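Local coordinates for protein uroporphyrinogen III synthase (Thermus thermophilus, PDB 1WCW) that probably makes uroporphyrinogen III, the cyclic tetrapyrrole precursor of haem and related pigments, as a uroporphyrinogen-III synthase, at residues G59-V71 and G132-L146. Residues are numbered along the deposited sequence; the frame is centred on the assembly and turned at random.
Sequences GVDLFLATTGVGV and GVAALQLYGKPLPLL
The Y139 ring presents an edge to T66, whose OG1 lies near the ring plane 3.3 Å from Y139 CD2, while T67 CG2 approaches obliquely. Within the strands, the F63 ring turns an edge to A135, its CD1 3.8 Å from A135 CB, and Q137 CB meets it obliquely. F63 lies on strand 62-65, A135 and Q137 on its parallel neighbour 132-137, in the open alpha/beta sheet of one of the two domains of the HemD fold; T66, T67 and Y139 sit in the loops that follow, each leading into a helix. L64 uses both backbone polar atoms toward strand 132-137: its N donates to A135 O (2.8 Å), and its O accepts a nearly straight bond from Q137 N (N-H...O 177°). On the face bearing L62 and L64, L64 CD2 lies alongside L136 CD1 at 3.8 Å. The other branch, L64 CD1, meets L146 CG of the following helix tip to tip (3.9 Å), and L123 of helix 120-123 touches L64 and L146. Beyond the strands, T66 OG1 donates to Q137 O (2.7 Å) from 38° above the carbonyl plane. Q137 sends CG anti to its backbone N (chi1 174°), and a bend at chi2 lays the amide beside T66, T67 and G70. Cut back to an alanine, this position would probably open a gap against G70 and leave the T66 and T67 backbone without its polar neighbour. T67 N-caps helix 68-80, OG1 accepting from G70 N and also hydrogen-bonding Y163; the Y139 hydroxyl bonds R97. At the opposite end, V133 O accepts from both D61 N and L62 N, and D61 answers through its carboxylate: OD2 receives V133 N at 2.9 Å on its anti lone pair and also lies close to G132 CA, so a CB there would clash with it.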
loop_
_atom_site.group_PDB
_atom_site.type_symbol
_atom_site.label_atom_id
_atom_site.label_comp_id
_atom_site.label_asym_id
_atom_site.label_seq_id
_atom_site.Cartn_x
_atom_site.Cartn_y
_atom_site.Cartn_z
ATOM N N GLY A 59 3.717 11.096 -25.125
ATOM C CA GLY A 59 2.265 11.102 -25.113
ATOM C C GLY A 59 1.707 9.685 -24.915
ATOM O O GLY A 59 2.182 8.661 -25.452
ATOM N N VAL A 60 0.634 9.643 -24.109
ATOM C CA VAL A 60 -0.100 8.395 -23.818
ATOM C C VAL A 60 -1.600 8.705 -23.800
ATOM O O VAL A 60 -2.015 9.854 -23.604
ATOM C CB VAL A 60 0.303 7.767 -22.439
ATOM C CG1 VAL A 60 1.787 7.411 -22.454
ATOM C CG2 VAL A 60 0.006 8.707 -21.290
ATOM N N ASP A 61 -2.369 7.645 -23.942
ATOM C CA ASP A 61 -3.815 7.852 -23.959
ATOM C C ASP A 61 -4.426 7.799 -22.601
ATOM O O ASP A 61 -5.414 8.473 -22.334
ATOM C CB ASP A 61 -4.386 6.790 -24.885
ATOM C CG ASP A 61 -3.846 6.964 -26.258
ATOM O OD1 ASP A 61 -4.266 7.942 -26.901
ATOM O OD2 ASP A 61 -2.913 6.203 -26.638
ATOM N N LEU A 62 -3.805 7.023 -21.725
ATOM C CA LEU A 62 -4.316 6.851 -20.383
ATOM C C LEU A 62 -3.131 6.799 -19.429
ATOM O O LEU A 62 -2.071 6.246 -19.745
ATOM C CB LEU A 62 -5.126 5.552 -20.309
ATOM C CG LEU A 62 -5.878 5.214 -19.033
ATOM C CD1 LEU A 62 -7.116 4.369 -19.418
ATOM C CD2 LEU A 62 -5.009 4.518 -18.098
ATOM N N PHE A 63 -3.328 7.391 -18.267
ATOM C CA PHE A 63 -2.346 7.354 -17.193
ATOM C C PHE A 63 -3.054 6.879 -15.940
ATOM O O PHE A 63 -4.031 7.444 -15.492
ATOM C CB PHE A 63 -1.746 8.761 -16.950
ATOM C CG PHE A 63 -0.737 8.790 -15.803
ATOM C CD1 PHE A 63 0.525 8.192 -15.939
ATOM C CD2 PHE A 63 -1.071 9.343 -14.584
ATOM C CE1 PHE A 63 1.430 8.147 -14.819
ATOM C CE2 PHE A 63 -0.186 9.308 -13.505
ATOM C CZ PHE A 63 1.030 8.718 -13.611
ATOM N N LEU A 64 -2.540 5.821 -15.342
ATOM C CA LEU A 64 -3.096 5.239 -14.148
ATOM C C LEU A 64 -2.097 5.358 -12.974
ATOM O O LEU A 64 -0.991 4.709 -13.000
ATOM C CB LEU A 64 -3.487 3.786 -14.407
ATOM C CG LEU A 64 -4.492 3.124 -13.429
ATOM C CD1 LEU A 64 -4.940 1.834 -14.094
ATOM C CD2 LEU A 64 -3.916 2.852 -12.046
ATOM N N ALA A 65 -2.450 6.175 -12.002
ATOM C CA ALA A 65 -1.635 6.367 -10.810
ATOM C C ALA A 65 -2.135 5.474 -9.688
ATOM O O ALA A 65 -3.332 5.507 -9.398
ATOM C CB ALA A 65 -1.749 7.841 -10.338
ATOM N N THR A 66 -1.208 4.800 -9.007
ATOM C CA THR A 66 -1.580 3.961 -7.902
ATOM C C THR A 66 -1.219 4.554 -6.582
ATOM O O THR A 66 -1.942 4.271 -5.596
ATOM C CB THR A 66 -0.957 2.556 -8.014
ATOM O OG1 THR A 66 0.486 2.649 -8.091
ATOM C CG2 THR A 66 -1.479 1.811 -9.244
ATOM N N THR A 67 -0.185 5.389 -6.476
ATOM C CA THR A 67 0.178 5.972 -5.210
ATOM C C THR A 67 0.557 7.444 -5.336
ATOM O O THR A 67 0.997 7.936 -6.421
ATOM C CB THR A 67 1.337 5.230 -4.542
ATOM O OG1 THR A 67 2.540 5.377 -5.329
ATOM C CG2 THR A 67 1.041 3.740 -4.411
ATOM N N GLY A 68 0.387 8.193 -4.232
ATOM C CA GLY A 68 0.745 9.606 -4.235
ATOM C C GLY A 68 2.232 9.753 -4.355
ATOM O O GLY A 68 2.700 10.633 -5.102
ATOM N N VAL A 69 2.970 8.944 -3.605
ATOM C CA VAL A 69 4.427 8.943 -3.658
ATOM C C VAL A 69 4.889 8.705 -5.096
ATOM O O VAL A 69 5.809 9.366 -5.588
ATOM C CB VAL A 69 5.037 7.847 -2.739
ATOM C CG1 VAL A 69 6.551 7.762 -2.930
ATOM C CG2 VAL A 69 4.718 8.208 -1.298
ATOM N N GLY A 70 4.254 7.770 -5.778
ATOM C CA GLY A 70 4.644 7.467 -7.141
ATOM C C GLY A 70 4.409 8.599 -8.114
ATOM O O GLY A 70 5.260 8.834 -9.006
ATOM N N VAL A 71 3.305 9.290 -7.984
ATOM C CA VAL A 71 3.030 10.435 -8.830
ATOM C C VAL A 71 4.143 11.483 -8.601
ATOM O O VAL A 71 4.739 12.018 -9.565
ATOM C CB VAL A 71 1.658 11.011 -8.484
ATOM C CG1 VAL A 71 1.494 12.413 -9.138
ATOM C CG2 VAL A 71 0.551 10.046 -8.930
ATOM N N GLY A 132 -4.309 2.556 -28.099
ATOM C CA GLY A 132 -3.186 3.338 -27.705
ATOM C C GLY A 132 -2.392 2.741 -26.577
ATOM O O GLY A 132 -2.337 1.540 -26.348
ATOM N N VAL A 133 -1.836 3.666 -25.817
ATOM C CA VAL A 133 -0.910 3.355 -24.717
ATOM C C VAL A 133 -1.433 3.803 -23.365
ATOM O O VAL A 133 -1.948 4.922 -23.277
ATOM C CB VAL A 133 0.430 4.046 -24.965
ATOM C CG1 VAL A 133 1.372 3.714 -23.826
ATOM C CG2 VAL A 133 0.970 3.579 -26.299
ATOM N N ALA A 134 -1.322 2.907 -22.419
ATOM C CA ALA A 134 -1.715 3.186 -21.024
ATOM C C ALA A 134 -0.459 3.113 -20.166
ATOM O O ALA A 134 0.165 2.060 -20.013
ATOM C CB ALA A 134 -2.752 2.157 -20.513
ATOM N N ALA A 135 -0.131 4.219 -19.535
ATOM C CA ALA A 135 1.012 4.298 -18.632
ATOM C C ALA A 135 0.510 3.923 -17.253
ATOM O O ALA A 135 -0.526 4.451 -16.793
ATOM C CB ALA A 135 1.531 5.710 -18.605
ATOM N N LEU A 136 1.173 2.989 -16.602
ATOM C CA LEU A 136 0.757 2.494 -15.303
ATOM C C LEU A 136 1.885 2.744 -14.314
ATOM O O LEU A 136 2.999 2.185 -14.479
ATOM C CB LEU A 136 0.435 0.989 -15.438
ATOM C CG LEU A 136 0.191 0.269 -14.134
ATOM C CD1 LEU A 136 -0.996 0.793 -13.391
ATOM C CD2 LEU A 136 -0.045 -1.155 -14.459
ATOM N N GLN A 137 1.642 3.518 -13.290
ATOM C CA GLN A 137 2.656 3.754 -12.272
ATOM C C GLN A 137 2.539 2.665 -11.209
ATOM O O GLN A 137 1.463 2.458 -10.625
ATOM C CB GLN A 137 2.400 5.112 -11.645
ATOM C CG GLN A 137 3.315 5.449 -10.444
ATOM C CD GLN A 137 2.637 5.148 -9.106
ATOM O OE1 GLN A 137 3.214 4.457 -8.233
ATOM N NE2 GLN A 137 1.490 5.655 -8.933
ATOM N N LEU A 138 3.646 1.956 -10.963
ATOM C CA LEU A 138 3.774 0.832 -10.023
ATOM C C LEU A 138 4.689 1.216 -8.867
ATOM O O LEU A 138 5.307 2.296 -8.823
ATOM C CB LEU A 138 4.410 -0.282 -10.808
ATOM C CG LEU A 138 3.615 -0.741 -12.026
ATOM C CD1 LEU A 138 4.479 -1.671 -12.910
ATOM C CD2 LEU A 138 2.324 -1.447 -11.544
ATOM N N TYR A 139 4.723 0.318 -7.893
ATOM C CA TYR A 139 5.491 0.520 -6.678
ATOM C C TYR A 139 6.222 -0.756 -6.238
ATOM O O TYR A 139 6.527 -0.911 -5.067
ATOM C CB TYR A 139 4.622 1.044 -5.576
ATOM C CG TYR A 139 3.369 0.266 -5.386
ATOM C CD1 TYR A 139 3.316 -0.876 -4.563
ATOM C CD2 TYR A 139 2.171 0.671 -6.025
ATOM C CE1 TYR A 139 2.093 -1.607 -4.353
ATOM C CE2 TYR A 139 0.993 -0.013 -5.846
ATOM C CZ TYR A 139 0.956 -1.159 -4.998
ATOM O OH TYR A 139 -0.189 -1.820 -4.758
ATOM N N GLY A 140 6.515 -1.623 -7.178
ATOM C CA GLY A 140 7.330 -2.822 -6.898
ATOM C C GLY A 140 6.620 -4.144 -6.768
ATOM O O GLY A 140 7.260 -5.168 -6.806
ATOM N N LYS A 141 5.317 -4.141 -6.594
ATOM C CA LYS A 141 4.545 -5.376 -6.391
ATOM C C LYS A 141 3.722 -5.588 -7.661
ATOM O O LYS A 141 3.104 -4.622 -8.163
ATOM C CB LYS A 141 3.620 -5.182 -5.205
ATOM C CG LYS A 141 2.873 -6.457 -4.658
ATOM C CD LYS A 141 3.745 -7.163 -3.666
ATOM C CE LYS A 141 3.010 -8.247 -2.854
ATOM N NZ LYS A 141 2.167 -9.210 -3.689
ATOM N N PRO A 142 3.647 -6.802 -8.201
ATOM C CA PRO A 142 2.856 -7.007 -9.420
ATOM C C PRO A 142 1.391 -6.638 -9.193
ATOM O O PRO A 142 0.836 -6.879 -8.133
ATOM C CB PRO A 142 2.940 -8.516 -9.666
ATOM C CG PRO A 142 4.170 -8.930 -8.971
ATOM C CD PRO A 142 4.436 -8.014 -7.833
ATOM N N LEU A 143 0.790 -6.082 -10.248
ATOM C CA LEU A 143 -0.658 -5.756 -10.209
ATOM C C LEU A 143 -1.255 -6.457 -11.440
ATOM O O LEU A 143 -1.721 -5.862 -12.415
ATOM C CB LEU A 143 -0.880 -4.250 -10.282
ATOM C CG LEU A 143 -0.295 -3.502 -9.111
ATOM C CD1 LEU A 143 -0.534 -1.951 -9.307
ATOM C CD2 LEU A 143 -1.010 -3.944 -7.838
ATOM N N PRO A 144 -1.297 -7.785 -11.411
ATOM C CA PRO A 144 -1.801 -8.500 -12.579
ATOM C C PRO A 144 -3.239 -8.270 -13.000
ATOM O O PRO A 144 -3.531 -8.312 -14.198
ATOM C CB PRO A 144 -1.511 -9.970 -12.241
ATOM C CG PRO A 144 -1.649 -10.004 -10.765
ATOM C CD PRO A 144 -0.944 -8.689 -10.316
ATOM N N LEU A 145 -4.109 -8.019 -12.037
ATOM C CA LEU A 145 -5.498 -7.776 -12.415
ATOM C C LEU A 145 -5.573 -6.510 -13.263
ATOM O O LEU A 145 -6.212 -6.478 -14.349
ATOM C CB LEU A 145 -6.345 -7.700 -11.147
ATOM C CG LEU A 145 -7.847 -7.576 -11.340
ATOM C CD1 LEU A 145 -8.553 -7.891 -10.027
ATOM C CD2 LEU A 145 -8.163 -6.207 -11.768
ATOM N N LEU A 146 -4.858 -5.465 -12.858
ATOM C CA LEU A 146 -4.860 -4.217 -13.563
ATOM C C LEU A 146 -4.171 -4.347 -14.871
ATOM O O LEU A 146 -4.650 -3.818 -15.890
ATOM C CB LEU A 146 -4.185 -3.153 -12.693
ATOM C CG LEU A 146 -4.729 -1.758 -12.592
ATOM C CD1 LEU A 146 -6.274 -1.789 -12.463
ATOM C CD2 LEU A 146 -4.136 -1.101 -11.318
#